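Local structure of chintase (5YUQ) at residues S5-D10 with H24-F29; Q45-V50 with K95-D100; G345-W350 with N363-I368. The protein hydrolyses chitin as a family 18 glycoside hydrolase, probably threading the polymer through a tunnel-shaped active site. All blocks are in the same frame, centred on the assembly; numbering follows the deposited sequence.

Contact 1: residues S5-D10 with H24-F29; sequences SAYVVD and HIVYAF
Five backbone hydrogen bonds join 5-10 to 24-29 in parallel register, from Ala6 N to His24 O (2.8 Å) as far as Asp10 N to Ala28 O (2.7 Å). Between them, Ala6 O accepts from Val26 N, Val26 O from Val8 N, and Val8 O from Ala28 N. Two side-chain bonds close the ends. His24 donates ND1 to Ser5 OG (2.9 Å), which lies near the imidazole plane, while NE2 bonds Ser61. Tyr27 OH donates to Asp10 OD1 in a very short 2.5 Å bond, its ring and the carboxylate turned 69° apart; OD1 also receives Thr42 N. Tyr27 chi1 of -169°, CG trans to N, aims the ring toward the strand's C-terminal end. These are the first two strands of the family 18 TIM barrel. Ser5, Tyr7, Val9, His24, Val26 and Ala28 point to its interior, where Tyr7 OH reaches Asn103; Ala6, Val8, Ile25 and Tyr27 face the helical layer. Apolar contact follows the same division. Inside, Val26 CB sits over one face of the Tyr7 ring, 3.9 Å from its centroid, and Val26 CG1 closes to 3.3 Å on Tyr7 CE2. Outside, Val8 CG2 meets Ile25 CG2 at 3.7 Å and, at a similar distance, Tyr27 CD2.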
loop_
_atom_site.group_PDB
_atom_site.type_symbol
_atom_site.label_atom_id
_atom_site.label_comp_id
_atom_site.label_asym_id
_atom_site.label_seq_id
_atom_site.Cartn_x
_atom_site.Cartn_y
_atom_site.Cartn_z
ATOM N N SER A 5 1.712 -7.614 -9.140
ATOM C CA SER A 5 2.953 -7.029 -8.655
ATOM C C SER A 5 3.065 -7.277 -7.173
ATOM O O SER A 5 2.095 -7.146 -6.440
ATOM C CB SER A 5 2.959 -5.532 -8.901
ATOM O OG SER A 5 2.856 -5.264 -10.293
ATOM N N ALA A 6 4.260 -7.641 -6.731
ATOM C CA ALA A 6 4.469 -7.962 -5.331
ATOM C C ALA A 6 5.514 -7.035 -4.747
ATOM O O ALA A 6 6.637 -6.971 -5.250
ATOM C CB ALA A 6 4.930 -9.405 -5.202
ATOM N N TYR A 7 5.156 -6.330 -3.677
ATOM C CA TYR A 7 6.153 -5.580 -2.927
ATOM C C TYR A 7 6.984 -6.524 -2.078
ATOM O O TYR A 7 6.456 -7.436 -1.443
ATOM C CB TYR A 7 5.489 -4.544 -2.023
ATOM C CG TYR A 7 5.079 -3.296 -2.762
ATOM C CD1 TYR A 7 3.825 -3.200 -3.344
ATOM C CD2 TYR A 7 5.947 -2.217 -2.887
ATOM C CE1 TYR A 7 3.439 -2.057 -4.030
ATOM C CE2 TYR A 7 5.558 -1.049 -3.559
ATOM C CZ TYR A 7 4.312 -0.990 -4.138
ATOM O OH TYR A 7 3.932 0.146 -4.815
ATOM N N VAL A 8 8.294 -6.308 -2.092
ATOM C CA VAL A 8 9.182 -6.937 -1.127
ATOM C C VAL A 8 9.886 -5.801 -0.418
ATOM O O VAL A 8 10.057 -4.719 -0.990
ATOM C CB VAL A 8 10.199 -7.867 -1.797
ATOM C CG1 VAL A 8 9.475 -9.004 -2.501
ATOM C CG2 VAL A 8 11.096 -7.102 -2.772
ATOM N N VAL A 9 10.271 -6.027 0.830
ATOM C CA VAL A 9 10.814 -4.953 1.647
ATOM C C VAL A 9 12.272 -5.192 2.020
ATOM O O VAL A 9 12.665 -6.306 2.356
ATOM C CB VAL A 9 9.941 -4.678 2.908
ATOM C CG1 VAL A 9 8.528 -4.270 2.492
ATOM C CG2 VAL A 9 9.899 -5.895 3.844
ATOM N N ASP A 10 13.066 -4.131 1.939
ATOM C CA ASP A 10 14.513 -4.218 2.132
ATOM C C ASP A 10 14.893 -4.803 3.489
ATOM O O ASP A 10 15.892 -5.516 3.611
ATOM C CB ASP A 10 15.127 -2.830 1.972
ATOM C CG ASP A 10 16.633 -2.858 1.966
ATOM O OD1 ASP A 10 17.221 -3.098 0.881
ATOM O OD2 ASP A 10 17.235 -2.625 3.036
ATOM N N HIS A 24 5.838 -9.024 -11.469
ATOM C CA HIS A 24 6.546 -7.782 -11.237
ATOM C C HIS A 24 6.921 -7.712 -9.766
ATOM O O HIS A 24 6.074 -7.913 -8.904
ATOM C CB HIS A 24 5.598 -6.630 -11.617
ATOM C CG HIS A 24 6.183 -5.261 -11.486
ATOM N ND1 HIS A 24 5.400 -4.155 -11.228
ATOM C CD2 HIS A 24 7.449 -4.799 -11.631
ATOM C CE1 HIS A 24 6.161 -3.074 -11.198
ATOM N NE2 HIS A 24 7.406 -3.435 -11.443
ATOM N N ILE A 25 8.196 -7.464 -9.477
ATOM C CA ILE A 25 8.622 -7.255 -8.095
ATOM C C ILE A 25 8.805 -5.763 -7.894
ATOM O O ILE A 25 9.382 -5.093 -8.754
ATOM C CB ILE A 25 9.956 -7.960 -7.786
ATOM C CG1 ILE A 25 9.783 -9.481 -7.809
ATOM C CG2 ILE A 25 10.489 -7.541 -6.415
ATOM C CD1 ILE A 25 8.922 -10.036 -6.694
ATOM N N VAL A 26 8.282 -5.234 -6.795
ATOM C CA VAL A 26 8.462 -3.823 -6.463
ATOM C C VAL A 26 9.254 -3.757 -5.171
ATOM O O VAL A 26 8.795 -4.209 -4.130
ATOM C CB VAL A 26 7.119 -3.093 -6.316
ATOM C CG1 VAL A 26 7.340 -1.590 -6.309
ATOM C CG2 VAL A 26 6.204 -3.461 -7.474
ATOM N N TYR A 27 10.463 -3.221 -5.257
ATOM C CA TYR A 27 11.413 -3.289 -4.153
ATOM C C TYR A 27 11.327 -2.017 -3.311
ATOM O O TYR A 27 11.620 -0.927 -3.788
ATOM C CB TYR A 27 12.829 -3.481 -4.704
ATOM C CG TYR A 27 13.855 -3.830 -3.655
ATOM C CD1 TYR A 27 14.361 -2.862 -2.797
ATOM C CD2 TYR A 27 14.333 -5.124 -3.542
ATOM C CE1 TYR A 27 15.297 -3.182 -1.831
ATOM C CE2 TYR A 27 15.273 -5.454 -2.586
ATOM C CZ TYR A 27 15.755 -4.479 -1.743
ATOM O OH TYR A 27 16.682 -4.820 -0.785
ATOM N N ALA A 28 10.942 -2.172 -2.045
ATOM C CA ALA A 28 10.688 -1.037 -1.155
ATOM C C ALA A 28 11.714 -0.992 -0.021
ATOM O O ALA A 28 12.005 -2.035 0.550
ATOM C CB ALA A 28 9.291 -1.179 -0.568
ATOM N N PHE A 29 12.267 0.174 0.332
ATOM C CA PHE A 29 12.074 1.465 -0.325
ATOM C C PHE A 29 13.427 2.148 -0.490
ATOM O O PHE A 29 14.324 1.977 0.343
ATOM C CB PHE A 29 11.256 2.411 0.574
ATOM C CG PHE A 29 9.787 2.090 0.646
ATOM C CD1 PHE A 29 8.962 2.308 -0.453
ATOM C CD2 PHE A 29 9.225 1.612 1.822
ATOM C CE1 PHE A 29 7.609 2.017 -0.383
ATOM C CE2 PHE A 29 7.877 1.319 1.901
ATOM C CZ PHE A 29 7.066 1.518 0.791
#

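Contact 2: residues Q45-V50 with K95-D100; sequences QLKSVV and KEYDLD
A Schellman motif with Asp98 at positive phi (55°) turns the chain from helix 80-97 of the outer barrel layer toward strand 101-105, and Tyr97, Asp98 and Leu99 in this turn pack against Leu46, Lys47 and Val50 of helix 43-55. The Tyr97 ring is held between two side chains from adjacent positions of the facing helix. Leu46, with CG anti to the backbone N (chi1 -176°), lays CD2 over one face of the ring, 3.7 Å from its centroid, in a CH-pi contact. Lys47 passes on the other side of the ring plane: CG and CE each come within 3.6 Å of Tyr97 CE1, and NZ is so far out that any cation-pi attraction is weak at most. A bend at chi2 carries the lysine chain on to Glu96, whose OE2 takes NZ at 2.6 Å on its anti side, 16° out of the carboxylate plane. This salt bridge lies on the solvent-facing side, Glu96 being exposed. Deeper in, Val50 CG1 rests on the backbone, 3.3 Å from Tyr97 O, and Val50 CG2 meets Leu99 CD2 at 3.9 Å; Leu99 CD2 also approaches Leu46 CD1 more loosely. Tyr97 OH bonds Asp43 OD1, near the start of helix 43-55, tying the far end of the ring to the same helix. On the barrel side of both helices runs strand 59-65: Val50 covers Ile60, Leu99 covers Leu62, and Asp100 OD2 joins Ile60 N to His54 NE2.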
loop_
_atom_site.group_PDB
_atom_site.type_symbol
_atom_site.label_atom_id
_atom_site.label_comp_id
_atom_site.label_asym_id
_atom_site.label_seq_id
_atom_site.Cartn_x
_atom_site.Cartn_y
_atom_site.Cartn_z
ATOM N N GLN A 45 21.517 -6.310 -1.632
ATOM C CA GLN A 45 20.220 -6.972 -1.727
ATOM C C GLN A 45 19.513 -6.606 -3.024
ATOM O O GLN A 45 18.987 -7.478 -3.708
ATOM C CB GLN A 45 19.335 -6.618 -0.528
ATOM C CG GLN A 45 19.802 -7.263 0.757
ATOM C CD GLN A 45 18.944 -6.891 1.946
ATOM O OE1 GLN A 45 19.286 -7.198 3.083
ATOM N NE2 GLN A 45 17.823 -6.234 1.692
ATOM N N LEU A 46 19.485 -5.318 -3.357
ATOM C CA LEU A 46 18.823 -4.904 -4.587
ATOM C C LEU A 46 19.492 -5.543 -5.795
ATOM O O LEU A 46 18.814 -6.055 -6.676
ATOM C CB LEU A 46 18.793 -3.381 -4.723
ATOM C CG LEU A 46 18.035 -2.840 -5.947
ATOM C CD1 LEU A 46 16.635 -3.436 -6.004
ATOM C CD2 LEU A 46 17.961 -1.321 -5.909
ATOM N N LYS A 47 20.821 -5.541 -5.832
ATOM C CA LYS A 47 21.518 -6.163 -6.955
ATOM C C LYS A 47 21.246 -7.660 -7.036
ATOM O O LYS A 47 21.044 -8.195 -8.122
ATOM C CB LYS A 47 23.023 -5.878 -6.901
ATOM C CG LYS A 47 23.325 -4.397 -7.032
ATOM C CD LYS A 47 24.626 -4.095 -7.733
ATOM C CE LYS A 47 24.694 -2.608 -8.078
ATOM N NZ LYS A 47 26.073 -2.173 -8.429
ATOM N N SER A 48 21.229 -8.331 -5.890
ATOM C CA SER A 48 20.912 -9.751 -5.864
ATOM C C SER A 48 19.514 -10.024 -6.409
ATOM O O SER A 48 19.330 -10.901 -7.246
ATOM C CB SER A 48 21.046 -10.315 -4.449
ATOM O OG SER A 48 20.335 -11.534 -4.348
ATOM N N VAL A 49 18.531 -9.254 -5.947
ATOM C CA VAL A 49 17.150 -9.499 -6.349
ATOM C C VAL A 49 16.902 -9.138 -7.808
ATOM O O VAL A 49 16.163 -9.836 -8.497
ATOM C CB VAL A 49 16.140 -8.770 -5.416
ATOM C CG1 VAL A 49 14.705 -9.012 -5.885
ATOM C CG2 VAL A 49 16.313 -9.272 -3.993
ATOM N N VAL A 50 17.533 -8.066 -8.290
ATOM C CA VAL A 50 17.424 -7.717 -9.706
ATOM C C VAL A 50 17.972 -8.839 -10.583
ATOM O O VAL A 50 17.356 -9.237 -11.571
ATOM C CB VAL A 50 18.147 -6.393 -10.046
ATOM C CG1 VAL A 50 18.199 -6.193 -11.552
ATOM C CG2 VAL A 50 17.427 -5.218 -9.398
ATOM N N LYS A 95 19.912 3.123 -13.973
ATOM C CA LYS A 95 21.064 2.584 -14.698
ATOM C C LYS A 95 21.958 1.732 -13.809
ATOM O O LYS A 95 22.403 0.658 -14.212
ATOM C CB LYS A 95 21.896 3.718 -15.317
ATOM C CG LYS A 95 21.189 4.543 -16.372
ATOM C CD LYS A 95 22.009 5.795 -16.676
ATOM C CE LYS A 95 21.383 6.644 -17.771
ATOM N NZ LYS A 95 22.148 7.908 -17.987
ATOM N N GLU A 96 22.221 2.205 -12.595
ATOM C CA GLU A 96 23.125 1.486 -11.691
ATOM C C GLU A 96 22.604 0.097 -11.347
ATOM O O GLU A 96 23.375 -0.869 -11.259
ATOM C CB GLU A 96 23.367 2.288 -10.404
ATOM C CG GLU A 96 24.200 1.550 -9.351
ATOM C CD GLU A 96 25.620 1.248 -9.811
ATOM O OE1 GLU A 96 26.158 2.011 -10.642
ATOM O OE2 GLU A 96 26.204 0.247 -9.341
ATOM N N TYR A 97 21.295 -0.015 -11.170
ATOM C CA TYR A 97 20.712 -1.274 -10.709
ATOM C C TYR A 97 19.973 -2.026 -11.805
ATOM O O TYR A 97 19.366 -3.061 -11.542
ATOM C CB TYR A 97 19.807 -1.041 -9.496
ATOM C CG TYR A 97 20.581 -0.644 -8.268
ATOM C CD1 TYR A 97 21.107 -1.613 -7.419
ATOM C CD2 TYR A 97 20.808 0.691 -7.966
ATOM C CE1 TYR A 97 21.830 -1.260 -6.299
ATOM C CE2 TYR A 97 21.525 1.053 -6.848
ATOM C CZ TYR A 97 22.039 0.068 -6.022
ATOM O OH TYR A 97 22.760 0.431 -4.911
ATOM N N ASP A 98 20.041 -1.502 -13.028
ATOM C CA ASP A 98 19.421 -2.128 -14.191
ATOM C C ASP A 98 17.940 -2.358 -13.932
ATOM O O ASP A 98 17.399 -3.416 -14.230
ATOM C CB ASP A 98 20.125 -3.450 -14.529
ATOM C CG ASP A 98 19.777 -3.963 -15.904
ATOM O OD1 ASP A 98 19.449 -3.152 -16.788
ATOM O OD2 ASP A 98 19.840 -5.193 -16.109
ATOM N N LEU A 99 17.275 -1.342 -13.389
ATOM C CA LEU A 99 15.882 -1.493 -13.009
ATOM C C LEU A 99 14.975 -1.386 -14.223
ATOM O O LEU A 99 15.285 -0.680 -15.183
ATOM C CB LEU A 99 15.499 -0.424 -11.982
ATOM C CG LEU A 99 16.283 -0.443 -10.673
ATOM C CD1 LEU A 99 15.995 0.832 -9.878
ATOM C CD2 LEU A 99 15.918 -1.669 -9.869
ATOM N N ASP A 100 13.854 -2.089 -14.170
ATOM C CA ASP A 100 12.861 -2.019 -15.232
ATOM C C ASP A 100 11.869 -0.904 -15.012
ATOM O O ASP A 100 11.093 -0.572 -15.911
ATOM C CB ASP A 100 12.120 -3.337 -15.316
ATOM C CG ASP A 100 13.058 -4.485 -15.541
ATOM O OD1 ASP A 100 13.699 -4.489 -16.611
ATOM O OD2 ASP A 100 13.178 -5.351 -14.649
#

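Contact 3: residues G345-W350 with N363-I368; sequences GGVMLW and NALQDI
The backbones of strand 346-350 and segment 363-368 come nearest at Gly346 and Ile368, whose CA atoms are 6.2 Å apart, the chain at Gly346 being fully extended with an unusual positive phi of 159°. The strand closes the TIM barrel of this family 18 enzyme, lying beside strand 4-9, and the C-terminal segment covers its outer surface. Across this contact the touching is wholly apolar. Ile368 bears on Gly346 and Val347: CG1 lies 3.8 Å from Gly346 CA. The backbone angles of Gly346 themselves call for glycine, because a CB there would be pressed against Gly345 O. The other branch of the isoleucine, CG2, meets Val347 CG2 at 3.7 Å, the two side chains running alongside one another and pointing opposite ways. With CG1 anti to the backbone N (chi1 -161°), Ile368 sends its CG1-CD1 arm along Gly346 and Val347 CG1. Two residues further along the same face, Leu349 crosses Leu365 obliquely. From a chi1 of 66° Leu349 brings CD2 to within 3.8 Å of Leu365 CD1, which also approaches Leu349 CB, at 4.1 Å. Met348 points the other way, to the barrel interior, where it packs on Tyr7 and Tyr181. Leu365 is enclosed further by Leu4, Phe234 and Val336, so that it fills the join between the barrel wall and helix 329-341. Segment 363-368 holds its shape with its own main-chain bonds: a type I turn from Asn363 to Gln366, with Gln366 N bonded to Asn363 O, leads into a 3-10 turn, 366-368, in which Ile368 N reaches back to Leu365 O at 3.1 Å.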
loop_
_atom_site.group_PDB
_atom_site.type_symbol
_atom_site.label_atom_id
_atom_site.label_comp_id
_atom_site.label_asym_id
_atom_site.label_seq_id
_atom_site.Cartn_x
_atom_site.Cartn_y
_atom_site.Cartn_z
ATOM N N GLY A 345 -6.124 -2.963 -14.320
ATOM C CA GLY A 345 -4.876 -3.412 -14.911
ATOM C C GLY A 345 -4.229 -4.555 -14.158
ATOM O O GLY A 345 -3.370 -5.253 -14.704
ATOM N N GLY A 346 -4.649 -4.762 -12.919
ATOM C CA GLY A 346 -4.112 -5.852 -12.139
ATOM C C GLY A 346 -4.297 -5.626 -10.657
ATOM O O GLY A 346 -5.109 -4.804 -10.227
ATOM N N VAL A 347 -3.508 -6.336 -9.867
ATOM C CA VAL A 347 -3.508 -6.196 -8.441
ATOM C C VAL A 347 -2.075 -6.174 -7.976
ATOM O O VAL A 347 -1.182 -6.624 -8.652
ATOM C CB VAL A 347 -4.188 -7.409 -7.741
ATOM C CG1 VAL A 347 -5.640 -7.484 -8.088
ATOM C CG2 VAL A 347 -3.392 -8.688 -8.011
ATOM N N MET A 348 -1.882 -5.592 -6.792
ATOM C CA MET A 348 -0.567 -5.665 -6.177
ATOM C C MET A 348 -0.759 -6.050 -4.730
ATOM O O MET A 348 -1.858 -5.932 -4.203
ATOM C CB MET A 348 0.236 -4.361 -6.332
ATOM C CG MET A 348 -0.361 -3.108 -5.681
ATOM S SD MET A 348 -0.016 -3.021 -3.903
ATOM C CE MET A 348 -0.332 -1.280 -3.615
ATOM N N LEU A 349 0.313 -6.491 -4.088
ATOM C CA LEU A 349 0.209 -6.963 -2.718
ATOM C C LEU A 349 1.283 -6.348 -1.836
ATOM O O LEU A 349 2.419 -6.152 -2.272
ATOM C CB LEU A 349 0.286 -8.492 -2.670
ATOM C CG LEU A 349 1.616 -9.124 -3.088
ATOM C CD1 LEU A 349 2.448 -9.460 -1.853
ATOM C CD2 LEU A 349 1.402 -10.367 -3.937
ATOM N N TRP A 350 0.901 -6.044 -0.600
ATOM C CA TRP A 350 1.840 -5.630 0.434
ATOM C C TRP A 350 1.732 -6.579 1.623
ATOM O O TRP A 350 0.693 -6.608 2.281
ATOM C CB TRP A 350 1.539 -4.202 0.934
ATOM C CG TRP A 350 2.529 -3.809 1.985
ATOM C CD1 TRP A 350 2.505 -4.147 3.315
ATOM C CD2 TRP A 350 3.727 -3.070 1.779
ATOM N NE1 TRP A 350 3.615 -3.642 3.947
ATOM C CE2 TRP A 350 4.380 -2.972 3.023
ATOM C CE3 TRP A 350 4.307 -2.458 0.663
ATOM C CZ2 TRP A 350 5.590 -2.297 3.176
ATOM C CZ3 TRP A 350 5.503 -1.792 0.815
ATOM C CH2 TRP A 350 6.134 -1.716 2.058
ATOM N N ASN A 363 -1.416 -17.517 -3.919
ATOM C CA ASN A 363 -2.238 -18.398 -4.740
ATOM C C ASN A 363 -3.628 -17.823 -4.957
ATOM O O ASN A 363 -4.203 -17.971 -6.027
ATOM C CB ASN A 363 -2.343 -19.787 -4.104
ATOM C CG ASN A 363 -1.062 -20.572 -4.233
ATOM O OD1 ASN A 363 -0.182 -20.210 -5.014
ATOM N ND2 ASN A 363 -0.953 -21.661 -3.490
ATOM N N ALA A 364 -4.165 -17.162 -3.937
ATOM C CA ALA A 364 -5.492 -16.554 -4.022
ATOM C C ALA A 364 -5.568 -15.428 -5.046
ATOM O O ALA A 364 -6.654 -14.998 -5.430
ATOM C CB ALA A 364 -5.919 -16.037 -2.648
ATOM N N LEU A 365 -4.415 -14.937 -5.481
ATOM C CA LEU A 365 -4.395 -13.832 -6.427
ATOM C C LEU A 365 -4.239 -14.291 -7.870
ATOM O O LEU A 365 -4.348 -13.473 -8.772
ATOM C CB LEU A 365 -3.274 -12.845 -6.084
ATOM C CG LEU A 365 -3.367 -12.166 -4.718
ATOM C CD1 LEU A 365 -2.214 -11.176 -4.523
ATOM C CD2 LEU A 365 -4.709 -11.470 -4.574
ATOM N N GLN A 366 -3.999 -15.581 -8.096
ATOM C CA GLN A 366 -3.587 -16.016 -9.433
ATOM C C GLN A 366 -4.576 -15.754 -10.557
ATOM O O GLN A 366 -4.164 -15.607 -11.700
ATOM C CB GLN A 366 -3.138 -17.483 -9.422
ATOM C CG GLN A 366 -1.924 -17.700 -8.541
ATOM C CD GLN A 366 -0.744 -16.854 -8.981
ATOM O OE1 GLN A 366 -0.261 -16.982 -10.109
ATOM N NE2 GLN A 366 -0.274 -15.981 -8.096
ATOM N N ASP A 367 -5.866 -15.664 -10.257
ATOM C CA ASP A 367 -6.839 -15.439 -11.323
ATOM C C ASP A 367 -6.656 -14.102 -12.040
ATOM O O ASP A 367 -7.201 -13.906 -13.117
ATOM C CB ASP A 367 -8.281 -15.576 -10.820
ATOM C CG ASP A 367 -8.665 -17.012 -10.534
ATOM O OD1 ASP A 367 -7.942 -17.926 -10.983
ATOM O OD2 ASP A 367 -9.696 -17.227 -9.862
ATOM N N ILE A 368 -5.901 -13.182 -11.447
ATOM C CA ILE A 368 -5.655 -11.898 -12.092
ATOM C C ILE A 368 -4.713 -12.056 -13.279
ATOM O O ILE A 368 -4.728 -11.228 -14.190
ATOM C CB ILE A 368 -5.087 -10.843 -11.101
ATOM C CG1 ILE A 368 -5.279 -9.421 -11.642
ATOM C CG2 ILE A 368 -3.614 -11.084 -10.847
ATOM C CD1 ILE A 368 -6.726 -8.972 -11.696
#

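How the contacts relate
Contact 1 lies between the other two. On its helical side, about 12 Å away between centres, contact 2 joins it through Gln45: NE2 bonds Asp10 O at 2.8 Å and also Tyr27 OH, while Leu46 CD1 packs on the Tyr27 ring. On its other flank strand 346-350 of contact 3, centre about 14 Å away, pairs with strand 4-9, Leu349 N bonding Ser5 O at 3.0 Å. Contacts 2 and 3 do not touch, their nearest atoms being about 13 Å apart. Toward the substrate side, Phe29, which follows a cis peptide, meets Trp350 (CE2 to CH2 3.5 Å); as in other family 18 chitinases, this tryptophan probably floors the catalytic subsite.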